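Local structure of spindle pole body-associated protein VIK1 (Candida glabrata, 4GKP) at residues L85-S90 and A245-I250. The protein probably binds microtubules through a noncatalytic, kinesin-like motor homology domain, the part described here, and associates with the kinesin Kar3. Residues are numbered along the deposited sequence; the frame is centred on the assembly and turned at random.
Sequences LFSVGS and AFVFQI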
ATOM      1  N   LEU A  85      -3.211  -2.478   0.806  1.00 23.48           N
ATOM      2  CA  LEU A  85      -2.802  -1.093   0.963  1.00 24.68           C
ATOM      3  C   LEU A  85      -1.898  -0.793  -0.214  1.00 24.97           C
ATOM      4  O   LEU A  85      -0.979  -1.562  -0.482  1.00 22.85           O
ATOM      5  CB  LEU A  85      -2.045  -0.858   2.287  1.00 23.77           C
ATOM      6  CG  LEU A  85      -1.407   0.526   2.498  1.00 25.02           C
ATOM      7  CD1 LEU A  85      -2.443   1.650   2.594  1.00 25.07           C
ATOM      8  CD2 LEU A  85      -0.485   0.543   3.718  1.00 24.61           C
ATOM      9  N   PHE A  86      -2.171   0.313  -0.915  1.00 26.34           N
ATOM     10  CA  PHE A  86      -1.279   0.792  -1.972  1.00 27.80           C
ATOM     11  C   PHE A  86      -0.459   1.962  -1.485  1.00 28.82           C
ATOM     12  O   PHE A  86      -1.003   2.890  -0.903  1.00 30.06           O
ATOM     13  CB  PHE A  86      -2.067   1.296  -3.161  1.00 29.25           C
ATOM     14  CG  PHE A  86      -2.611   0.220  -4.038  1.00 27.80           C
ATOM     15  CD1 PHE A  86      -3.774  -0.461  -3.681  1.00 27.04           C
ATOM     16  CD2 PHE A  86      -1.983  -0.078  -5.252  1.00 28.40           C
ATOM     17  CE1 PHE A  86      -4.287  -1.444  -4.506  1.00 28.31           C
ATOM     18  CE2 PHE A  86      -2.488  -1.063  -6.081  1.00 27.69           C
ATOM     19  CZ  PHE A  86      -3.647  -1.744  -5.707  1.00 28.50           C
ATOM     20  N   SER A  87       0.844   1.918  -1.730  1.00 29.30           N
ATOM     21  CA  SER A  87       1.708   3.050  -1.438  1.00 30.19           C
ATOM     22  C   SER A  87       2.203   3.609  -2.766  1.00 31.61           C
ATOM     23  O   SER A  87       2.918   2.915  -3.513  1.00 29.29           O
ATOM     24  CB  SER A  87       2.884   2.637  -0.556  1.00 30.24           C
ATOM     25  OG  SER A  87       3.836   3.690  -0.476  1.00 32.00           O
ATOM     26  N   VAL A  88       1.787   4.846  -3.054  1.00 33.78           N
ATOM     27  CA  VAL A  88       2.055   5.525  -4.330  1.00 36.62           C
ATOM     28  C   VAL A  88       2.899   6.783  -4.088  1.00 38.67           C
ATOM     29  O   VAL A  88       2.528   7.640  -3.292  1.00 39.19           O
ATOM     30  CB  VAL A  88       0.742   5.899  -5.059  1.00 37.60           C
ATOM     31  CG1 VAL A  88       1.027   6.596  -6.398  1.00 36.22           C
ATOM     32  CG2 VAL A  88      -0.157   4.676  -5.235  1.00 32.45           C
ATOM     33  N   GLY A  89       4.036   6.872  -4.772  1.00 42.13           N
ATOM     34  CA  GLY A  89       5.009   7.948  -4.579  1.00 46.23           C
ATOM     35  C   GLY A  89       6.012   8.017  -5.723  1.00 52.60           C
ATOM     36  O   GLY A  89       5.683   7.712  -6.873  1.00 55.30           O
ATOM     37  N   SER A  90       7.245   8.411  -5.416  1.00 57.91           N
ATOM     38  CA  SER A  90       8.271   8.575  -6.454  1.00 59.29           C
ATOM     39  C   SER A  90       9.673   8.213  -5.948  1.00 60.67           C
ATOM     40  O   SER A  90       9.843   7.213  -5.247  1.00 67.58           O
ATOM     41  CB  SER A  90       8.220   9.998  -7.053  1.00 58.63           C
ATOM     42  N   ALA A 245      -7.121   0.497   0.084  1.00 29.55           N
ATOM     43  CA  ALA A 245      -6.709   1.707   0.780  1.00 29.38           C
ATOM     44  C   ALA A 245      -5.456   2.176   0.095  1.00 30.60           C
ATOM     45  O   ALA A 245      -4.641   1.348  -0.382  1.00 29.94           O
ATOM     46  CB  ALA A 245      -6.431   1.445   2.261  1.00 29.24           C
ATOM     47  N   PHE A 246      -5.302   3.502   0.065  1.00 30.75           N
ATOM     48  CA  PHE A 246      -4.250   4.152  -0.680  1.00 31.78           C
ATOM     49  C   PHE A 246      -3.535   5.213   0.149  1.00 32.85           C
ATOM     50  O   PHE A 246      -4.168   6.027   0.834  1.00 34.18           O
ATOM     51  CB  PHE A 246      -4.832   4.796  -1.940  1.00 32.57           C
ATOM     52  CG  PHE A 246      -5.576   3.837  -2.840  1.00 32.46           C
ATOM     53  CD1 PHE A 246      -4.897   3.093  -3.797  1.00 31.61           C
ATOM     54  CD2 PHE A 246      -6.961   3.700  -2.746  1.00 33.64           C
ATOM     55  CE1 PHE A 246      -5.579   2.226  -4.635  1.00 32.55           C
ATOM     56  CE2 PHE A 246      -7.647   2.829  -3.585  1.00 34.18           C
ATOM     57  CZ  PHE A 246      -6.950   2.090  -4.529  1.00 31.69           C
ATOM     58  N   VAL A 247      -2.209   5.201   0.093  1.00 31.07           N
ATOM     59  CA  VAL A 247      -1.442   6.298   0.646  1.00 33.58           C
ATOM     60  C   VAL A 247      -0.644   6.946  -0.496  1.00 33.28           C
ATOM     61  O   VAL A 247       0.023   6.254  -1.269  1.00 31.29           O
ATOM     62  CB  VAL A 247      -0.561   5.866   1.850  1.00 33.42           C
ATOM     63  CG1 VAL A 247       0.290   4.665   1.496  1.00 37.57           C
ATOM     64  CG2 VAL A 247       0.345   6.996   2.299  1.00 34.20           C
ATOM     65  N   PHE A 248      -0.758   8.266  -0.611  1.00 32.30           N
ATOM     66  CA  PHE A 248      -0.062   9.028  -1.651  1.00 32.32           C
ATOM     67  C   PHE A 248       0.962   9.955  -1.028  1.00 32.66           C
ATOM     68  O   PHE A 248       0.637  10.769  -0.167  1.00 35.76           O
ATOM     69  CB  PHE A 248      -1.052   9.853  -2.466  1.00 31.68           C
ATOM     70  CG  PHE A 248      -2.143   9.038  -3.105  1.00 31.70           C
ATOM     71  CD1 PHE A 248      -1.988   8.528  -4.393  1.00 30.86           C
ATOM     72  CD2 PHE A 248      -3.343   8.805  -2.426  1.00 30.70           C
ATOM     73  CE1 PHE A 248      -3.006   7.790  -4.984  1.00 32.45           C
ATOM     74  CE2 PHE A 248      -4.360   8.074  -3.011  1.00 31.36           C
ATOM     75  CZ  PHE A 248      -4.188   7.548  -4.285  1.00 32.23           C
ATOM     76  N   GLN A 249       2.205   9.810  -1.455  1.00 35.59           N
ATOM     77  CA  GLN A 249       3.305  10.652  -1.011  1.00 39.36           C
ATOM     78  C   GLN A 249       3.210  12.004  -1.746  1.00 41.36           C
ATOM     79  O   GLN A 249       3.347  12.067  -2.977  1.00 40.70           O
ATOM     80  CB  GLN A 249       4.621   9.930  -1.307  1.00 41.40           C
ATOM     81  CG  GLN A 249       5.887  10.751  -1.148  1.00 51.15           C
ATOM     82  CD  GLN A 249       6.759  10.301   0.006  1.00 57.53           C
ATOM     83  OE1 GLN A 249       6.337   9.530   0.870  1.00 63.31           O
ATOM     84  NE2 GLN A 249       7.991  10.793   0.029  1.00 59.90           N
ATOM     85  N   ILE A 250       2.917  13.066  -0.993  1.00 41.25           N
ATOM     86  CA  ILE A 250       2.820  14.412  -1.562  1.00 42.58           C
ATOM     87  C   ILE A 250       3.989  15.266  -1.074  1.00 45.46           C
ATOM     88  O   ILE A 250       4.013  15.713   0.078  1.00 45.42           O
ATOM     89  CB  ILE A 250       1.436  15.068  -1.321  1.00 40.75           C
ATOM     90  CG1 ILE A 250       0.424  14.550  -2.345  1.00 42.82           C
ATOM     91  CG2 ILE A 250       1.482  16.563  -1.559  1.00 39.80           C
ATOM     92  CD1 ILE A 250      -0.438  13.436  -1.845  1.00 39.76           C
TER
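Phe86 and Phe246 sit abreast on two parallel strands, residues 85-88 of strand 83-88 and strand 246-250, whose local axes run at 11° to each other and approach to 4.8 Å. Four nearly straight backbone hydrogen bonds stitch them in the staggered parallel pattern. Phe86 N donates to Ala245 O at 2.7 Å, and Phe86 O accepts Val247 N at 2.8 Å. Further along, Val88 N binds Val247 O and Val88 O receives Gln249 N, each at 2.9 Å, so Phe86 and Val88 use both their N-H and C=O on this neighbour.

Side chains alternate between the two faces. The Phe86 and Phe246 rings lie next to each other, their planes inclined by 28° and displaced, with little face-to-face overlap; Phe86 CD1 meets Phe246 CE1 at 3.4 Å. Next along this face, Val88 lays its CB 3.8 Å from Phe248 CD1, a compact branched residue beside a broad ring. Helix 256-266 packs on Phe246 and Phe248, and Phe239 meets the Phe86 ring, in keeping with the large apolar residues on this face. On the other face Leu85 reaches across with CD1, 4.0 Å from Ala245 CB, while Val247 CG1, placed between its own N and carbonyl carbon (chi1 52°), leans over Phe86 O at 3.3 Å. Ser87 is small enough for this buried row, its OG hydrogen-bonded to Tyr209. Gly89 brings its CA against Gln249 CB, bare backbone meeting the side chain.

Flanked by strands 17-22 and 201-208, the pair forms parallel strands within the central mixed sheet, packed against helices, of the kinesin motor-like fold.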